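Lipoxygenase (Cyanothece sp., PDB 5EK8) is a cyanobacterial non-heme iron lipoxygenase that probably adds molecular oxygen to polyunsaturated fatty acids, with 9R specificity. Local coordinates at residues L387-R399 with D658-I668. Sequence-based numbering, arbitrary orientation.
Sequences LTPHLKSIININR and DIGNIRTLINI. With FE2 (Fe (II) ion), chain B.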
loop_
_atom_site.group_PDB
_atom_site.type_symbol
_atom_site.label_atom_id
_atom_site.label_comp_id
_atom_site.label_asym_id
_atom_site.label_seq_id
_atom_site.Cartn_x
_atom_site.Cartn_y
_atom_site.Cartn_z
ATOM N N LEU A 387 10.719 -10.574 -4.415
ATOM C CA LEU A 387 9.533 -9.716 -4.424
ATOM C C LEU A 387 8.615 -9.870 -3.207
ATOM O O LEU A 387 8.106 -8.874 -2.690
ATOM C CB LEU A 387 8.722 -9.959 -5.696
ATOM C CG LEU A 387 9.255 -9.280 -6.958
ATOM C CD1 LEU A 387 8.345 -9.561 -8.144
ATOM C CD2 LEU A 387 9.394 -7.785 -6.725
ATOM N N THR A 388 8.404 -11.104 -2.754
ATOM C CA THR A 388 7.476 -11.370 -1.650
ATOM C C THR A 388 7.668 -10.530 -0.365
ATOM O O THR A 388 6.677 -10.058 0.195
ATOM C CB THR A 388 7.504 -12.862 -1.251
ATOM O OG1 THR A 388 8.843 -13.358 -1.329
ATOM C CG2 THR A 388 6.627 -13.675 -2.182
ATOM N N PRO A 389 8.922 -10.334 0.111
ATOM C CA PRO A 389 9.042 -9.574 1.366
ATOM C C PRO A 389 8.570 -8.122 1.269
ATOM O O PRO A 389 8.248 -7.515 2.287
ATOM C CB PRO A 389 10.544 -9.622 1.664
ATOM C CG PRO A 389 11.185 -9.873 0.357
ATOM C CD PRO A 389 10.243 -10.776 -0.372
ATOM N N HIS A 390 8.526 -7.577 0.059
ATOM C CA HIS A 390 8.082 -6.204 -0.135
ATOM C C HIS A 390 6.586 -6.128 -0.429
ATOM O O HIS A 390 5.960 -5.089 -0.236
ATOM C CB HIS A 390 8.873 -5.552 -1.269
ATOM C CG HIS A 390 10.354 -5.675 -1.115
ATOM N ND1 HIS A 390 11.057 -5.033 -0.115
ATOM C CD2 HIS A 390 11.273 -6.371 -1.826
ATOM C CE1 HIS A 390 12.338 -5.327 -0.220
ATOM N NE2 HIS A 390 12.497 -6.137 -1.253
ATOM N N LEU A 391 6.017 -7.234 -0.895
ATOM C CA LEU A 391 4.606 -7.265 -1.267
ATOM C C LEU A 391 3.745 -7.949 -0.215
ATOM O O LEU A 391 2.519 -7.937 -0.307
ATOM C CB LEU A 391 4.428 -7.963 -2.618
ATOM C CG LEU A 391 4.858 -7.149 -3.840
ATOM C CD1 LEU A 391 4.937 -8.025 -5.075
ATOM C CD2 LEU A 391 3.901 -5.993 -4.073
ATOM N N LYS A 392 4.384 -8.531 0.793
ATOM C CA LYS A 392 3.636 -9.221 1.834
ATOM C C LYS A 392 2.838 -8.240 2.692
ATOM O O LYS A 392 3.178 -7.060 2.783
ATOM C CB LYS A 392 4.568 -10.064 2.712
ATOM C CG LYS A 392 5.733 -9.324 3.347
ATOM C CD LYS A 392 5.918 -9.774 4.799
ATOM C CE LYS A 392 7.368 -9.679 5.277
ATOM N NZ LYS A 392 7.932 -8.301 5.280
ATOM N N SER A 393 1.744 -8.739 3.263
ATOM C CA SER A 393 0.936 -8.035 4.264
ATOM C C SER A 393 0.112 -6.845 3.752
ATOM O O SER A 393 -0.724 -6.325 4.488
ATOM C CB SER A 393 1.832 -7.564 5.420
ATOM O OG SER A 393 2.396 -8.667 6.110
ATOM N N ILE A 394 0.318 -6.423 2.504
ATOM C CA ILE A 394 -0.360 -5.224 2.004
ATOM C C ILE A 394 -1.866 -5.447 1.824
ATOM O O ILE A 394 -2.669 -4.516 1.988
ATOM C CB ILE A 394 0.263 -4.728 0.676
ATOM C CG1 ILE A 394 -0.190 -3.300 0.373
ATOM C CG2 ILE A 394 -0.067 -5.655 -0.482
ATOM C CD1 ILE A 394 0.412 -2.738 -0.906
ATOM N N ILE A 395 -2.249 -6.687 1.532
ATOM C CA ILE A 395 -3.657 -7.028 1.386
ATOM C C ILE A 395 -4.406 -6.748 2.687
ATOM O O ILE A 395 -5.548 -6.272 2.675
ATOM C CB ILE A 395 -3.842 -8.507 0.978
ATOM C CG1 ILE A 395 -3.047 -9.432 1.908
ATOM C CG2 ILE A 395 -3.415 -8.719 -0.474
ATOM C CD1 ILE A 395 -3.377 -10.894 1.736
ATOM N N ASN A 396 -3.736 -7.022 3.803
ATOM C CA ASN A 396 -4.300 -6.808 5.127
ATOM C C ASN A 396 -4.615 -5.339 5.373
ATOM O O ASN A 396 -5.734 -4.988 5.758
ATOM C CB ASN A 396 -3.341 -7.321 6.207
ATOM C CG ASN A 396 -3.015 -8.799 6.054
ATOM O OD1 ASN A 396 -3.900 -9.624 5.806
ATOM N ND2 ASN A 396 -1.733 -9.141 6.190
ATOM N N ILE A 397 -3.628 -4.478 5.139
ATOM C CA ILE A 397 -3.796 -3.064 5.448
ATOM C C ILE A 397 -4.789 -2.413 4.493
ATOM O O ILE A 397 -5.554 -1.539 4.900
ATOM C CB ILE A 397 -2.449 -2.293 5.427
ATOM C CG1 ILE A 397 -2.660 -0.838 5.853
ATOM C CG2 ILE A 397 -1.783 -2.355 4.070
ATOM C CD1 ILE A 397 -3.296 -0.681 7.226
ATOM N N ASN A 398 -4.806 -2.846 3.236
ATOM C CA ASN A 398 -5.791 -2.303 2.304
ATOM C C ASN A 398 -7.214 -2.711 2.695
ATOM O O ASN A 398 -8.143 -1.884 2.694
ATOM C CB ASN A 398 -5.479 -2.747 0.878
ATOM C CG ASN A 398 -4.261 -2.054 0.312
ATOM O OD1 ASN A 398 -3.717 -1.135 0.927
ATOM N ND2 ASN A 398 -3.828 -2.485 -0.871
ATOM N N ARG A 399 -7.374 -3.983 3.048
ATOM C CA ARG A 399 -8.665 -4.487 3.500
ATOM C C ARG A 399 -9.116 -3.778 4.777
ATOM O O ARG A 399 -10.311 -3.587 5.001
ATOM C CB ARG A 399 -8.597 -5.999 3.723
ATOM C CG ARG A 399 -9.872 -6.613 4.267
ATOM C CD ARG A 399 -11.060 -6.307 3.378
ATOM N NE ARG A 399 -12.310 -6.788 3.959
ATOM C CZ ARG A 399 -13.106 -6.059 4.735
ATOM N NH1 ARG A 399 -12.785 -4.805 5.026
ATOM N NH2 ARG A 399 -14.224 -6.585 5.217
ATOM N N ASP A 658 17.956 8.590 7.576
ATOM C CA ASP A 658 18.449 7.347 8.153
ATOM C C ASP A 658 17.912 6.160 7.353
ATOM O O ASP A 658 16.704 5.926 7.305
ATOM C CB ASP A 658 18.038 7.239 9.627
ATOM C CG ASP A 658 18.855 6.211 10.395
ATOM O OD1 ASP A 658 19.449 5.313 9.758
ATOM O OD2 ASP A 658 18.902 6.305 11.644
ATOM N N ILE A 659 18.815 5.411 6.728
ATOM C CA ILE A 659 18.432 4.233 5.957
ATOM C C ILE A 659 17.709 3.213 6.826
ATOM O O ILE A 659 17.003 2.340 6.320
ATOM C CB ILE A 659 19.655 3.565 5.306
ATOM C CG1 ILE A 659 20.648 3.100 6.374
ATOM C CG2 ILE A 659 20.341 4.534 4.360
ATOM C CD1 ILE A 659 21.850 2.375 5.812
ATOM N N GLY A 660 17.888 3.332 8.140
ATOM C CA GLY A 660 17.233 2.453 9.090
ATOM C C GLY A 660 15.763 2.785 9.257
ATOM O O GLY A 660 15.017 2.022 9.865
ATOM N N ASN A 661 15.347 3.926 8.714
ATOM C CA ASN A 661 13.949 4.335 8.771
ATOM C C ASN A 661 13.189 3.985 7.496
ATOM O O ASN A 661 12.016 4.327 7.347
ATOM C CB ASN A 661 13.846 5.837 9.041
ATOM C CG ASN A 661 13.905 6.167 10.523
ATOM O OD1 ASN A 661 13.396 5.420 11.360
ATOM N ND2 ASN A 661 14.525 7.293 10.853
ATOM N N ILE A 662 13.864 3.297 6.582
ATOM C CA ILE A 662 13.242 2.862 5.339
ATOM C C ILE A 662 12.497 1.548 5.538
ATOM O O ILE A 662 13.104 0.523 5.852
ATOM C CB ILE A 662 14.283 2.692 4.219
ATOM C CG1 ILE A 662 14.985 4.023 3.945
ATOM C CG2 ILE A 662 13.619 2.170 2.957
ATOM C CD1 ILE A 662 16.109 3.936 2.940
ATOM N N ARG A 663 11.183 1.580 5.341
ATOM C CA ARG A 663 10.347 0.402 5.556
ATOM C C ARG A 663 10.544 -0.643 4.465
ATOM O O ARG A 663 10.866 -0.312 3.328
ATOM C CB ARG A 663 8.871 0.799 5.634
ATOM C CG ARG A 663 8.511 1.700 6.808
ATOM C CD ARG A 663 7.039 2.055 6.761
ATOM N NE ARG A 663 6.578 2.781 7.941
ATOM C CZ ARG A 663 6.006 2.213 8.998
ATOM N NH1 ARG A 663 5.838 0.897 9.044
ATOM N NH2 ARG A 663 5.615 2.970 10.018
ATOM N N THR A 664 10.351 -1.907 4.826
ATOM C CA THR A 664 10.515 -3.025 3.902
ATOM C C THR A 664 9.273 -3.199 3.031
ATOM O O THR A 664 9.356 -3.576 1.858
ATOM C CB THR A 664 10.788 -4.348 4.666
ATOM O OG1 THR A 664 12.014 -4.247 5.397
ATOM C CG2 THR A 664 10.876 -5.524 3.711
ATOM N N LEU A 665 8.119 -2.898 3.611
ATOM C CA LEU A 665 6.850 -3.238 2.988
ATOM C C LEU A 665 5.761 -2.227 3.316
ATOM O O LEU A 665 6.000 -1.222 3.989
ATOM C CB LEU A 665 6.406 -4.636 3.433
ATOM C CG LEU A 665 5.775 -4.786 4.826
ATOM C CD1 LEU A 665 5.339 -6.222 5.068
ATOM C CD2 LEU A 665 6.701 -4.327 5.947
ATOM N N ILE A 666 4.563 -2.505 2.819
ATOM C CA ILE A 666 3.385 -1.715 3.141
ATOM C C ILE A 666 2.455 -2.539 4.019
ATOM O O ILE A 666 1.784 -3.445 3.531
ATOM C CB ILE A 666 2.630 -1.263 1.868
ATOM C CG1 ILE A 666 3.580 -0.516 0.923
ATOM C CG2 ILE A 666 1.416 -0.421 2.240
ATOM C CD1 ILE A 666 2.941 -0.036 -0.355
ATOM N N ASN A 667 2.430 -2.238 5.315
ATOM C CA ASN A 667 1.509 -2.899 6.234
ATOM C C ASN A 667 0.861 -1.903 7.174
ATOM O O ASN A 667 0.248 -2.286 8.164
ATOM C CB ASN A 667 2.214 -3.993 7.040
ATOM C CG ASN A 667 3.465 -3.497 7.742
ATOM O OD1 ASN A 667 3.764 -2.300 7.743
ATOM N ND2 ASN A 667 4.203 -4.422 8.347
ATOM N N ILE A 668 1.010 -0.623 6.854
ATOM C CA ILE A 668 0.333 0.446 7.574
ATOM C C ILE A 668 -0.008 1.549 6.570
ATOM O O ILE A 668 -0.945 2.342 6.710
ATOM C CB ILE A 668 1.199 1.008 8.717
ATOM C CG1 ILE A 668 0.354 1.916 9.611
ATOM C CG2 ILE A 668 2.427 1.733 8.162
ATOM C CD1 ILE A 668 -0.794 1.188 10.274
ATOM O OXT ILE A 668 0.678 1.647 5.555
HETATM FE FE FE2 B . 0.145 3.666 4.267
HETATM O O HOH W 1 3.761 -7.366 8.653
#
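With CG of His390 turned anti to its carbonyl carbon (chi1 -52°), the imidazole meets the backbone of Thr664 edge-on: ND1 donates to Thr664 O at 3.0 Å. The N-H...O angle of 162° makes the bond nearly straight, the acceptor lies in the ring plane, and a C=O...N angle of 145° in the carbonyl plane places the donor on a lone pair. Replacing the imidazole by an alanine's methyl is likely to leave Thr664 O without this donor and a gap beside helix 549-574, whose Thr566 and Thr567 the side chain also touches. Lys392, bent at chi2 and chi4, wraps its chain crosswise over CD1 of Leu665 and returns NZ to Pro389 O at 3.1 Å, on a lone pair in the carbonyl plane; NZ is thereby tied to its own segment, while CG and CD of the lysine pack on the leucine methyl. Further along, Ile394 and Ile666 lie side by side, their CD1 methyls 3.7 Å apart, and Ile394 CA makes a CH...O contact with Ile666 O. A water bridges Ser393 OG and Asn667 ND2, accepting from the amide. Ile397 directs CG1 against the terminal residue, 3.6 Å from Ile668 C, so its branch packs against the backbone that carries the carboxylate. Asn398 accepts through OD1 from His364 ND1, a second-shell bond that probably orients this iron ligand. The buried tail thus runs along the junction of helices 383-391 and 394-404 to the metal, where Ile668 OXT binds iron at 2.5 Å alongside His359, His364 and His570; a C-terminal isoleucine carboxylate joining histidines on iron is characteristic of the lipoxygenase site.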